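Local coordinates for N-acetylcysteine deacetylase (Bacillus subtilis, PDB 1YSJ), which probably removes the acetyl group from N-acetylcysteine, yielding cysteine and acetate, as a two-metal hydrolase of the peptidase M20 family that helps recycle S-(2-succino)cysteine for its sulfur, at residues 47-52 with 157-162; 75-80 with 153-158; 95-100 with 347-352; 161-166 with 352-357. The protein carries 1 engineered substitution. All coordinates share one frame; numbering follows the deposited sequence.

Contact 1 (47-52 with 157-162); sequences LSFQEV and EEIAAG. With NI (nickel (II) ion), chain D.
The side chain of S48 presses against I159, and this is the tight half of the contact. Both S48 atoms lie 3.6 Å from one methylene: S48 CB to I159 CG1 and S48 OG to I159 CG1. S48 OG also passes 3.9 Å from E158 CB. No hydrogen bond joins 47-52 directly to 157-162; D99 is a polar link between them, since its OD2 takes both S48 OG and E158 N.

On the more open side the packing is mainly apolar. The F49 ring reaches A161, with F49 CE1 3.6 Å from A161 CB, and meets I159 obliquely at F49 CD1 to I159 CD1, 3.8 Å. I159 itself is exposed beyond this. At F49 the backbone N donates to E51 OE2 over 2.9 Å from above the carboxylate plane, a bent bond (138°) that ties the type II turn L47-Q50 to the residue after it.

E158 has CB beside S48, but its chain bends at chi2 (-69°) and carries the carboxylate away to the nickel, which E158 OE1 and E158 OE2 both bind at 2.4 Å. H374 and C122 share that ion. The chemistry is consistent with a second-shell role, in which the turn at S48, through D99, probably helps to position the backbone of a metal ligand.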
loop_
_atom_site.group_PDB
_atom_site.type_symbol
_atom_site.label_atom_id
_atom_site.label_comp_id
_atom_site.label_asym_id
_atom_site.label_seq_id
_atom_site.Cartn_x
_atom_site.Cartn_y
_atom_site.Cartn_z
ATOM N N LEU A 47 26.364 -13.456 -9.755
ATOM C CA LEU A 47 24.903 -13.490 -9.623
ATOM C C LEU A 47 24.239 -14.354 -10.703
ATOM O O LEU A 47 24.873 -14.692 -11.695
ATOM C CB LEU A 47 24.333 -12.062 -9.622
ATOM C CG LEU A 47 24.843 -11.151 -8.493
ATOM C CD1 LEU A 47 24.432 -9.702 -8.682
ATOM C CD2 LEU A 47 24.367 -11.654 -7.143
ATOM N N SER A 48 22.975 -14.719 -10.478
ATOM C CA SER A 48 22.157 -15.498 -11.427
ATOM C C SER A 48 22.277 -15.009 -12.869
ATOM O O SER A 48 22.092 -13.821 -13.137
ATOM C CB SER A 48 20.677 -15.465 -11.012
ATOM O OG SER A 48 20.455 -16.133 -9.778
ATOM N N PHE A 49 22.579 -15.941 -13.779
ATOM C CA PHE A 49 22.789 -15.675 -15.216
ATOM C C PHE A 49 24.014 -14.805 -15.558
ATOM O O PHE A 49 24.198 -14.414 -16.716
ATOM C CB PHE A 49 21.518 -15.122 -15.888
ATOM C CG PHE A 49 20.421 -16.140 -16.054
ATOM C CD1 PHE A 49 19.109 -15.819 -15.724
ATOM C CD2 PHE A 49 20.700 -17.424 -16.534
ATOM C CE1 PHE A 49 18.084 -16.751 -15.873
ATOM C CE2 PHE A 49 19.684 -18.366 -16.681
ATOM C CZ PHE A 49 18.369 -18.028 -16.351
ATOM N N GLN A 50 24.846 -14.523 -14.557
ATOM C CA GLN A 50 26.040 -13.689 -14.727
ATOM C C GLN A 50 27.297 -14.466 -14.354
ATOM O O GLN A 50 28.361 -13.877 -14.118
ATOM C CB GLN A 50 25.936 -12.414 -13.879
ATOM C CG GLN A 50 24.779 -11.495 -14.267
ATOM C CD GLN A 50 24.861 -10.139 -13.589
ATOM O OE1 GLN A 50 25.780 -9.345 -13.857
ATOM N NE2 GLN A 50 23.890 -9.851 -12.721
ATOM N N GLU A 51 27.166 -15.794 -14.316
ATOM C CA GLU A 51 28.242 -16.689 -13.895
ATOM C C GLU A 51 29.200 -16.999 -15.044
ATOM O O GLU A 51 29.410 -18.158 -15.403
ATOM C CB GLU A 51 27.680 -17.985 -13.289
ATOM C CG GLU A 51 26.452 -17.817 -12.393
ATOM C CD GLU A 51 25.123 -17.899 -13.155
ATOM O OE1 GLU A 51 25.115 -17.775 -14.398
ATOM O OE2 GLU A 51 24.072 -18.086 -12.505
ATOM N N VAL A 52 29.781 -15.950 -15.610
ATOM C CA VAL A 52 30.693 -16.061 -16.747
ATOM C C VAL A 52 32.018 -16.707 -16.338
ATOM O O VAL A 52 32.469 -17.673 -16.961
ATOM C CB VAL A 52 30.925 -14.670 -17.413
ATOM C CG1 VAL A 52 31.915 -14.762 -18.578
ATOM C CG2 VAL A 52 29.592 -14.085 -17.892
ATOM N N GLU A 157 19.714 -20.658 -9.889
ATOM C CA GLU A 157 18.832 -21.352 -8.948
ATOM C C GLU A 157 18.104 -20.337 -8.068
ATOM O O GLU A 157 16.913 -20.484 -7.781
ATOM C CB GLU A 157 19.617 -22.339 -8.082
ATOM C CG GLU A 157 18.760 -23.253 -7.192
ATOM C CD GLU A 157 18.256 -22.578 -5.914
ATOM O OE1 GLU A 157 18.981 -21.738 -5.334
ATOM O OE2 GLU A 157 17.127 -22.898 -5.483
ATOM N N GLU A 158 18.825 -19.296 -7.659
ATOM C CA GLU A 158 18.297 -18.324 -6.707
ATOM C C GLU A 158 17.094 -17.541 -7.230
ATOM O O GLU A 158 16.305 -17.025 -6.443
ATOM C CB GLU A 158 19.401 -17.380 -6.215
ATOM C CG GLU A 158 20.548 -18.086 -5.479
ATOM C CD GLU A 158 20.144 -18.658 -4.122
ATOM O OE1 GLU A 158 18.995 -18.461 -3.665
ATOM O OE2 GLU A 158 20.993 -19.316 -3.491
ATOM N N ILE A 159 16.951 -17.461 -8.549
ATOM C CA ILE A 159 15.791 -16.784 -9.139
ATOM C C ILE A 159 14.842 -17.776 -9.808
ATOM O O ILE A 159 13.914 -17.380 -10.519
ATOM C CB ILE A 159 16.203 -15.645 -10.105
ATOM C CG1 ILE A 159 17.121 -16.176 -11.216
ATOM C CG2 ILE A 159 16.851 -14.503 -9.318
ATOM C CD1 ILE A 159 17.230 -15.266 -12.424
ATOM N N ALA A 160 15.089 -19.062 -9.558
ATOM C CA ALA A 160 14.249 -20.170 -10.034
ATOM C C ALA A 160 14.074 -20.186 -11.552
ATOM O O ALA A 160 12.992 -20.512 -12.061
ATOM C CB ALA A 160 12.884 -20.163 -9.320
ATOM N N ALA A 161 15.147 -19.859 -12.272
ATOM C CA ALA A 161 15.070 -19.715 -13.722
ATOM C C ALA A 161 16.002 -20.664 -14.486
ATOM O O ALA A 161 15.771 -20.958 -15.658
ATOM C CB ALA A 161 15.327 -18.272 -14.110
ATOM N N GLY A 162 17.034 -21.158 -13.810
ATOM C CA GLY A 162 18.073 -21.957 -14.455
ATOM C C GLY A 162 17.689 -23.367 -14.840
ATOM O O GLY A 162 18.069 -23.844 -15.913
HETATM NI NI NI D . 19.455 -19.821 -1.726
HETATM O O HOH W 1 19.077 -22.097 -2.625
HETATM O O HOH W 2 17.486 -20.770 -0.890
#

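Contact 2 (75-80 with 153-158). Engineered in segment 75-80: G78 (natural residue Ala). With NI (nickel (II) ion), chain D.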
loop_
_atom_site.group_PDB
_atom_site.type_symbol
_atom_site.label_atom_id
_atom_site.label_comp_id
_atom_site.label_asym_id
_atom_site.label_seq_id
_atom_site.Cartn_x
_atom_site.Cartn_y
_atom_site.Cartn_z
ATOM N N LEU A 75 22.965 -22.433 -23.462
ATOM C CA LEU A 75 23.360 -22.104 -22.091
ATOM C C LEU A 75 24.619 -21.251 -22.077
ATOM O O LEU A 75 25.732 -21.781 -22.134
ATOM C CB LEU A 75 23.579 -23.369 -21.252
ATOM C CG LEU A 75 22.361 -24.134 -20.735
ATOM C CD1 LEU A 75 22.816 -25.402 -20.022
ATOM C CD2 LEU A 75 21.505 -23.275 -19.803
ATOM N N LYS A 76 24.434 -19.933 -21.999
ATOM C CA LYS A 76 25.546 -18.977 -21.957
ATOM C C LYS A 76 26.403 -19.235 -20.724
ATOM O O LYS A 76 27.630 -19.314 -20.815
ATOM C CB LYS A 76 25.044 -17.526 -21.944
ATOM C CG LYS A 76 23.831 -17.225 -22.842
ATOM C CD LYS A 76 22.518 -17.127 -22.039
ATOM C CE LYS A 76 21.854 -18.484 -21.856
ATOM N NZ LYS A 76 20.993 -18.592 -20.641
ATOM N N THR A 77 25.746 -19.366 -19.575
ATOM C CA THR A 77 26.420 -19.764 -18.344
ATOM C C THR A 77 25.903 -21.128 -17.904
ATOM O O THR A 77 24.762 -21.499 -18.187
ATOM C CB THR A 77 26.234 -18.729 -17.208
ATOM O OG1 THR A 77 24.842 -18.597 -16.905
ATOM C CG2 THR A 77 26.791 -17.363 -17.606
ATOM N N GLY A 78 26.746 -21.874 -17.208
ATOM C CA GLY A 78 26.403 -23.235 -16.824
ATOM C C GLY A 78 27.192 -24.207 -17.670
ATOM O O GLY A 78 27.560 -23.899 -18.806
ATOM N N VAL A 79 27.461 -25.382 -17.109
ATOM C CA VAL A 79 28.316 -26.368 -17.756
ATOM C C VAL A 79 27.636 -27.722 -17.704
ATOM O O VAL A 79 27.126 -28.132 -16.657
ATOM C CB VAL A 79 29.722 -26.447 -17.076
ATOM C CG1 VAL A 79 30.629 -27.439 -17.790
ATOM C CG2 VAL A 79 30.385 -25.080 -17.034
ATOM N N ILE A 80 27.618 -28.402 -18.847
ATOM C CA ILE A 80 27.114 -29.764 -18.935
ATOM C C ILE A 80 28.274 -30.674 -19.310
ATOM O O ILE A 80 28.922 -30.480 -20.336
ATOM C CB ILE A 80 25.959 -29.909 -19.970
ATOM C CG1 ILE A 80 24.941 -28.755 -19.852
ATOM C CG2 ILE A 80 25.291 -31.292 -19.855
ATOM C CD1 ILE A 80 24.198 -28.644 -18.499
ATOM N N PHE A 153 25.792 -28.312 -14.190
ATOM C CA PHE A 153 26.174 -27.162 -13.388
ATOM C C PHE A 153 25.263 -26.011 -13.793
ATOM O O PHE A 153 25.475 -25.343 -14.799
ATOM C CB PHE A 153 27.671 -26.851 -13.541
ATOM C CG PHE A 153 28.566 -27.966 -13.050
ATOM C CD1 PHE A 153 28.980 -28.980 -13.915
ATOM C CD2 PHE A 153 28.978 -28.013 -11.723
ATOM C CE1 PHE A 153 29.793 -30.016 -13.471
ATOM C CE2 PHE A 153 29.796 -29.051 -11.262
ATOM C CZ PHE A 153 30.204 -30.053 -12.139
ATOM N N GLN A 154 24.227 -25.819 -12.987
ATOM C CA GLN A 154 23.073 -25.030 -13.357
ATOM C C GLN A 154 23.164 -23.579 -12.888
ATOM O O GLN A 154 23.411 -23.319 -11.708
ATOM C CB GLN A 154 21.813 -25.689 -12.778
ATOM C CG GLN A 154 20.538 -24.886 -12.975
ATOM C CD GLN A 154 19.492 -25.176 -11.930
ATOM O OE1 GLN A 154 19.084 -26.328 -11.742
ATOM N NE2 GLN A 154 19.034 -24.129 -11.246
ATOM N N PRO A 155 22.922 -22.624 -13.804
ATOM C CA PRO A 155 22.887 -21.220 -13.395
ATOM C C PRO A 155 21.543 -20.877 -12.766
ATOM O O PRO A 155 20.594 -21.644 -12.901
ATOM C CB PRO A 155 23.029 -20.476 -14.725
ATOM C CG PRO A 155 22.379 -21.383 -15.723
ATOM C CD PRO A 155 22.645 -22.790 -15.246
ATOM N N ALA A 156 21.480 -19.746 -12.064
ATOM C CA ALA A 156 20.207 -19.099 -11.720
ATOM C C ALA A 156 19.212 -19.930 -10.886
ATOM O O ALA A 156 18.001 -19.908 -11.149
ATOM C CB ALA A 156 19.529 -18.568 -12.997
ATOM N N GLU A 157 19.714 -20.658 -9.889
ATOM C CA GLU A 157 18.832 -21.352 -8.948
ATOM C C GLU A 157 18.104 -20.337 -8.068
ATOM O O GLU A 157 16.913 -20.484 -7.781
ATOM C CB GLU A 157 19.617 -22.339 -8.082
ATOM C CG GLU A 157 18.760 -23.253 -7.192
ATOM C CD GLU A 157 18.256 -22.578 -5.914
ATOM O OE1 GLU A 157 18.981 -21.738 -5.334
ATOM O OE2 GLU A 157 17.127 -22.898 -5.483
ATOM N N GLU A 158 18.825 -19.296 -7.659
ATOM C CA GLU A 158 18.297 -18.324 -6.707
ATOM C C GLU A 158 17.094 -17.541 -7.230
ATOM O O GLU A 158 16.305 -17.025 -6.443
ATOM C CB GLU A 158 19.401 -17.380 -6.215
ATOM C CG GLU A 158 20.548 -18.086 -5.479
ATOM C CD GLU A 158 20.144 -18.658 -4.122
ATOM O OE1 GLU A 158 18.995 -18.461 -3.665
ATOM O OE2 GLU A 158 20.993 -19.316 -3.491
HETATM NI NI NI D . 19.455 -19.821 -1.726
HETATM O O HOH W 1 19.077 -22.097 -2.625
HETATM O O HOH W 2 17.486 -20.770 -0.890
#
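F153 opens the second segment with a two-way backbone exchange with V79. F153 N donates to V79 O at 2.8 Å with an N-H...O angle of 159°, and V79 N donates to F153 O at 3.0 Å, in the carbonyl plane and on a lone pair. This makes an antiparallel hydrogen-bonded pair in which both side chains lie on the same face of the sheet, with V79 CB 4.1 Å from F153 CB. With CG beside its own backbone N (chi1 -63°), F153 brings its ring edge to V79 O, F153 CD1 lying 3.4 Å from that oxygen in the ring plane.

Q154 points away from 75-80; its amide serves R95, D350 and Y354. P155 follows, packing on the loop before the strand. Its CB lies 3.4 Å from T77 OG1 and its CG 3.4 Å from T77 O, the pyrrolidine ring crossing the threonine aslant. P155 CD also faces G78, an engineered residue (alanine in the natural protein), at 4.1 Å from G78 CA. The hydroxyl of T77 bonds to E51, whose other carboxylate oxygen accepts from A156 N.

Beyond P155 the segment leaves 75-80 behind and leads to the nickel ligand E158. The chemistry implies a division of labour: paired backbone amides fix the strand end, P155 packs its ring carbons against the hydroxyl and carbonyl oxygens of T77, and the polar side-chain ends of T77 and Q154 are satisfied by other parts of the chain.

Contact 3 (95-100 with 347-352); sequences RADIDA and GGEDFA
R95 and E349 meet as an end-on salt bridge, two nitrogens to two oxygens. R95 NH1 donates to E349 OE1 at 2.8 Å, nearly in the guanidinium plane and fairly straight (161°). R95 NH2 reaches E349 OE2 at 2.7 Å on its syn lone pair, but is more bent (137°). The same NH2 forms a salt bridge with D350 OD1 at 2.7 Å, and F351 N gives E349 OE2 a second donor at 2.8 Å, a capping bond at the start of helix 351-355.

Like charges also approach: D97 OD2 lies 3.2 Å from E349 OE1. Nearby R95 probably offsets this repulsion, although its pairing with D97 is long and charge-only. D97 OD1 bonds to H127.

Both faces of the guanidinium have a neighbour: F351 CB packs 3.7 Å above one, offset toward the rim, and the D97 carboxylate carbon stands over the rim of the other. The aliphatic part of R95, bent at chi2 (-86°), runs past the F351 ring edge, with R95 CD 4.1 Å from F351 CD1.

R95 NE is held by Q154 from the adjacent strand 148-154, and the backbone of R95 pairs with F179 on strand 175-184. The network thus joins the end of central strand 91-97 to helix 351-355, beside helix 124-139 and the dinuclear metal site.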
loop_
_atom_site.group_PDB
_atom_site.type_symbol
_atom_site.label_atom_id
_atom_site.label_comp_id
_atom_site.label_asym_id
_atom_site.label_seq_id
_atom_site.Cartn_x
_atom_site.Cartn_y
_atom_site.Cartn_z
ATOM N N ARG A 95 23.236 -32.937 -10.321
ATOM C CA ARG A 95 23.072 -31.506 -10.472
ATOM C C ARG A 95 23.713 -30.712 -9.337
ATOM O O ARG A 95 23.564 -31.057 -8.163
ATOM C CB ARG A 95 21.580 -31.180 -10.608
ATOM C CG ARG A 95 21.228 -29.704 -10.755
ATOM C CD ARG A 95 21.086 -29.029 -9.394
ATOM N NE ARG A 95 20.144 -27.923 -9.454
ATOM C CZ ARG A 95 19.555 -27.379 -8.394
ATOM N NH1 ARG A 95 19.819 -27.829 -7.173
ATOM N NH2 ARG A 95 18.697 -26.384 -8.563
ATOM N N ALA A 96 24.424 -29.649 -9.712
ATOM C CA ALA A 96 24.882 -28.618 -8.777
ATOM C C ALA A 96 24.465 -27.233 -9.278
ATOM O O ALA A 96 24.404 -26.997 -10.484
ATOM C CB ALA A 96 26.397 -28.684 -8.604
ATOM N N ASP A 97 24.174 -26.325 -8.352
ATOM C CA ASP A 97 23.858 -24.928 -8.688
ATOM C C ASP A 97 25.080 -24.032 -8.511
ATOM O O ASP A 97 25.867 -24.235 -7.591
ATOM C CB ASP A 97 22.668 -24.410 -7.868
ATOM C CG ASP A 97 22.624 -24.977 -6.452
ATOM O OD1 ASP A 97 23.653 -25.486 -5.951
ATOM O OD2 ASP A 97 21.540 -24.913 -5.837
ATOM N N ILE A 98 25.246 -23.048 -9.394
ATOM C CA ILE A 98 26.506 -22.283 -9.445
ATOM C C ILE A 98 26.422 -20.778 -9.113
ATOM O O ILE A 98 27.448 -20.098 -9.089
ATOM C CB ILE A 98 27.249 -22.487 -10.808
ATOM C CG1 ILE A 98 26.486 -21.828 -11.973
ATOM C CG2 ILE A 98 27.488 -23.970 -11.071
ATOM C CD1 ILE A 98 27.277 -21.759 -13.283
ATOM N N ASP A 99 25.214 -20.266 -8.865
ATOM C CA ASP A 99 25.007 -18.822 -8.656
ATOM C C ASP A 99 25.070 -18.365 -7.188
ATOM O O ASP A 99 24.730 -19.115 -6.278
ATOM C CB ASP A 99 23.692 -18.359 -9.306
ATOM C CG ASP A 99 22.455 -19.033 -8.710
ATOM O OD1 ASP A 99 22.539 -20.186 -8.222
ATOM O OD2 ASP A 99 21.378 -18.400 -8.752
ATOM N N ALA A 100 25.509 -17.123 -6.983
ATOM C CA ALA A 100 25.595 -16.512 -5.656
ATOM C C ALA A 100 24.463 -15.497 -5.417
ATOM O O ALA A 100 23.479 -15.468 -6.164
ATOM C CB ALA A 100 26.946 -15.860 -5.475
ATOM N N GLY A 347 11.473 -23.508 2.095
ATOM C CA GLY A 347 12.005 -22.887 0.887
ATOM C C GLY A 347 11.701 -23.676 -0.375
ATOM O O GLY A 347 11.304 -24.836 -0.313
ATOM N N GLY A 348 11.887 -23.032 -1.521
ATOM C CA GLY A 348 11.661 -23.656 -2.818
ATOM C C GLY A 348 12.966 -23.833 -3.566
ATOM O O GLY A 348 13.870 -23.004 -3.459
ATOM N N GLU A 349 13.067 -24.923 -4.315
ATOM C CA GLU A 349 14.263 -25.218 -5.085
ATOM C C GLU A 349 13.836 -25.560 -6.507
ATOM O O GLU A 349 12.892 -26.326 -6.702
ATOM C CB GLU A 349 15.023 -26.382 -4.446
ATOM C CG GLU A 349 16.510 -26.107 -4.174
ATOM C CD GLU A 349 17.401 -26.256 -5.406
ATOM O OE1 GLU A 349 18.641 -26.173 -5.253
ATOM O OE2 GLU A 349 16.878 -26.453 -6.524
ATOM N N ASP A 350 14.517 -24.994 -7.501
ATOM C CA ASP A 350 14.111 -25.232 -8.888
ATOM C C ASP A 350 14.501 -26.619 -9.409
ATOM O O ASP A 350 14.109 -27.004 -10.510
ATOM C CB ASP A 350 14.493 -24.074 -9.832
ATOM C CG ASP A 350 15.975 -24.009 -10.168
ATOM O OD1 ASP A 350 16.825 -24.662 -9.520
ATOM O OD2 ASP A 350 16.290 -23.266 -11.119
ATOM N N PHE A 351 15.223 -27.374 -8.581
ATOM C CA PHE A 351 15.453 -28.798 -8.811
ATOM C C PHE A 351 14.121 -29.543 -8.970
ATOM O O PHE A 351 14.050 -30.553 -9.673
ATOM C CB PHE A 351 16.277 -29.401 -7.662
ATOM C CG PHE A 351 16.634 -30.851 -7.855
ATOM C CD1 PHE A 351 17.755 -31.212 -8.589
ATOM C CD2 PHE A 351 15.844 -31.859 -7.298
ATOM C CE1 PHE A 351 18.089 -32.557 -8.773
ATOM C CE2 PHE A 351 16.171 -33.211 -7.479
ATOM C CZ PHE A 351 17.295 -33.555 -8.218
ATOM N N ALA A 352 13.075 -29.025 -8.321
ATOM C CA ALA A 352 11.717 -29.589 -8.393
ATOM C C ALA A 352 11.168 -29.639 -9.818
ATOM O O ALA A 352 10.405 -30.540 -10.163
ATOM C CB ALA A 352 10.778 -28.806 -7.500
#

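Contact 4 (161-166 with 352-357)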
loop_
_atom_site.group_PDB
_atom_site.type_symbol
_atom_site.label_atom_id
_atom_site.label_comp_id
_atom_site.label_asym_id
_atom_site.label_seq_id
_atom_site.Cartn_x
_atom_site.Cartn_y
_atom_site.Cartn_z
ATOM N N ALA A 161 15.147 -19.859 -12.272
ATOM C CA ALA A 161 15.070 -19.715 -13.722
ATOM C C ALA A 161 16.002 -20.664 -14.486
ATOM O O ALA A 161 15.771 -20.958 -15.658
ATOM C CB ALA A 161 15.327 -18.272 -14.110
ATOM N N GLY A 162 17.034 -21.158 -13.810
ATOM C CA GLY A 162 18.073 -21.957 -14.455
ATOM C C GLY A 162 17.689 -23.367 -14.840
ATOM O O GLY A 162 18.069 -23.844 -15.913
ATOM N N ALA A 163 16.954 -24.041 -13.961
ATOM C CA ALA A 163 16.459 -25.388 -14.229
ATOM C C ALA A 163 15.553 -25.431 -15.462
ATOM O O ALA A 163 15.624 -26.370 -16.252
ATOM C CB ALA A 163 15.740 -25.950 -13.007
ATOM N N ARG A 164 14.715 -24.410 -15.624
ATOM C CA ARG A 164 13.869 -24.287 -16.808
ATOM C C ARG A 164 14.691 -24.125 -18.093
ATOM O O ARG A 164 14.344 -24.706 -19.120
ATOM C CB ARG A 164 12.874 -23.132 -16.651
ATOM C CG ARG A 164 11.802 -23.070 -17.737
ATOM C CD ARG A 164 10.796 -21.951 -17.477
ATOM N NE ARG A 164 9.718 -22.375 -16.578
ATOM C CZ ARG A 164 9.663 -22.111 -15.273
ATOM N NH1 ARG A 164 10.625 -21.413 -14.675
ATOM N NH2 ARG A 164 8.635 -22.549 -14.558
ATOM N N LYS A 165 15.774 -23.347 -18.026
ATOM C CA LYS A 165 16.678 -23.149 -19.166
ATOM C C LYS A 165 17.405 -24.435 -19.564
ATOM O O LYS A 165 17.571 -24.717 -20.754
ATOM C CB LYS A 165 17.704 -22.047 -18.866
ATOM C CG LYS A 165 17.128 -20.640 -18.722
ATOM C CD LYS A 165 16.604 -20.094 -20.047
ATOM C CE LYS A 165 15.981 -18.719 -19.872
ATOM N NZ LYS A 165 15.067 -18.385 -21.002
ATOM N N VAL A 166 17.836 -25.195 -18.554
ATOM C CA VAL A 166 18.485 -26.496 -18.719
ATOM C C VAL A 166 17.532 -27.491 -19.396
ATOM O O VAL A 166 17.911 -28.166 -20.360
ATOM C CB VAL A 166 18.980 -27.055 -17.343
ATOM C CG1 VAL A 166 19.328 -28.543 -17.422
ATOM C CG2 VAL A 166 20.163 -26.236 -16.810
ATOM N N ALA A 352 13.075 -29.025 -8.321
ATOM C CA ALA A 352 11.717 -29.589 -8.393
ATOM C C ALA A 352 11.168 -29.639 -9.818
ATOM O O ALA A 352 10.405 -30.540 -10.163
ATOM C CB ALA A 352 10.778 -28.806 -7.500
ATOM N N LEU A 353 11.563 -28.662 -10.632
ATOM C CA LEU A 353 11.187 -28.615 -12.043
ATOM C C LEU A 353 11.688 -29.839 -12.817
ATOM O O LEU A 353 10.983 -30.354 -13.687
ATOM C CB LEU A 353 11.692 -27.325 -12.696
ATOM C CG LEU A 353 10.922 -26.027 -12.442
ATOM C CD1 LEU A 353 11.642 -24.875 -13.112
ATOM C CD2 LEU A 353 9.474 -26.105 -12.933
ATOM N N TYR A 354 12.893 -30.306 -12.492
ATOM C CA TYR A 354 13.421 -31.539 -13.076
ATOM C C TYR A 354 12.547 -32.740 -12.731
ATOM O O TYR A 354 12.256 -33.565 -13.591
ATOM C CB TYR A 354 14.851 -31.813 -12.602
ATOM C CG TYR A 354 15.874 -30.762 -12.964
ATOM C CD1 TYR A 354 16.672 -30.185 -11.980
ATOM C CD2 TYR A 354 16.063 -30.359 -14.288
ATOM C CE1 TYR A 354 17.621 -29.234 -12.296
ATOM C CE2 TYR A 354 17.016 -29.403 -14.619
ATOM C CZ TYR A 354 17.790 -28.846 -13.617
ATOM O OH TYR A 354 18.735 -27.897 -13.920
ATOM N N GLN A 355 12.132 -32.815 -11.468
ATOM C CA GLN A 355 11.333 -33.929 -10.943
ATOM C C GLN A 355 9.900 -33.983 -11.470
ATOM O O GLN A 355 9.223 -34.999 -11.318
ATOM C CB GLN A 355 11.318 -33.895 -9.412
ATOM C CG GLN A 355 12.643 -34.245 -8.759
ATOM C CD GLN A 355 12.678 -33.869 -7.292
ATOM O OE1 GLN A 355 13.242 -34.588 -6.466
ATOM N NE2 GLN A 355 12.067 -32.738 -6.957
ATOM N N GLU A 356 9.437 -32.893 -12.076
ATOM C CA GLU A 356 8.152 -32.887 -12.772
ATOM C C GLU A 356 8.221 -33.733 -14.037
ATOM O O GLU A 356 7.200 -34.206 -14.530
ATOM C CB GLU A 356 7.740 -31.462 -13.153
ATOM C CG GLU A 356 7.090 -30.657 -12.043
ATOM C CD GLU A 356 6.292 -29.475 -12.576
ATOM O OE1 GLU A 356 5.119 -29.320 -12.172
ATOM O OE2 GLU A 356 6.826 -28.705 -13.403
ATOM N N LYS A 357 9.433 -33.910 -14.555
ATOM C CA LYS A 357 9.651 -34.566 -15.840
ATOM C C LYS A 357 10.165 -35.998 -15.693
ATOM O O LYS A 357 9.685 -36.905 -16.373
ATOM C CB LYS A 357 10.626 -33.740 -16.693
ATOM C CG LYS A 357 10.270 -32.257 -16.828
ATOM C CD LYS A 357 8.925 -32.046 -17.521
ATOM C CE LYS A 357 8.735 -30.591 -17.912
ATOM N NZ LYS A 357 7.297 -30.233 -18.041
#
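Y354, L353 and A163 carry most of the buried surface between helix 162-168 and helix 351-355. Y354 lays its ring flat against A163. A163 CB stands 4.0 Å from the centroid of the Y354 ring, 27° off the normal, which is a CH-pi contact over the face; the closest ring atom is Y354 CZ at 3.6 Å from A163 CB. Having CG on the side of the backbone N (chi1 -61°) lets the phenol extend across to the opposing helix, where Y354 OH passes 3.4 Å from A163 CA and 3.5 Å from V166 CB. V166 meets the ring at its rim instead, its CG1 in line with the ring plane and 3.7 Å from Y354 CE2. The hydroxyl is polar within this apolar setting, and Q154 OE1 on strand 148-154 satisfies it through a hydrogen bond.

L353 takes the other flank. Its CD1 methyl touches A163 CB at 4.2 Å and also covers one face of the R164 guanidinium, rising 3.7 Å above that plane and displaced toward its rim. R164 has an extended start and then a bend at chi3 (-85°), which folds the guanidinium back over the leucine on the exposed margin of the contact.

No hydrogen bond crosses between the two segments, although A163 N donates to D350 OD2 just ahead of helix 351-355. The small alanine between a leucine and a tyrosine probably permits this close approach, CA to CA 6.6 Å for A163 and L353. The arrangement is plain helix-helix packing within the metal-binding domain of an M20 peptidase, on the side of the sheet that carries Q154.

How the contacts relate
Contacts 2, 3 and 4 are buried, whereas contact 1 lies at the surface, where its packing gives way to solvent. Contacts 1 and 2 share E157 and the nickel ligand E158; E158 takes part in the packing of contact 1 but lies beyond the paired part of contact 2. Contacts 2 and 3 reach the same sheet through neighbouring strands 148-154 and 91-97, and contacts 3 and 4 both use helix 351-355. The chemistry changes with place: backbone pairing in contact 2, dense charge in contact 3 near the chain's centre, largely apolar packing in contact 4, and apolar packing plus a serine hydroxyl in contact 1. Q154 joins contacts 2, 3 and 4, while D99 of 95-100 bonds to both segments of contact 1.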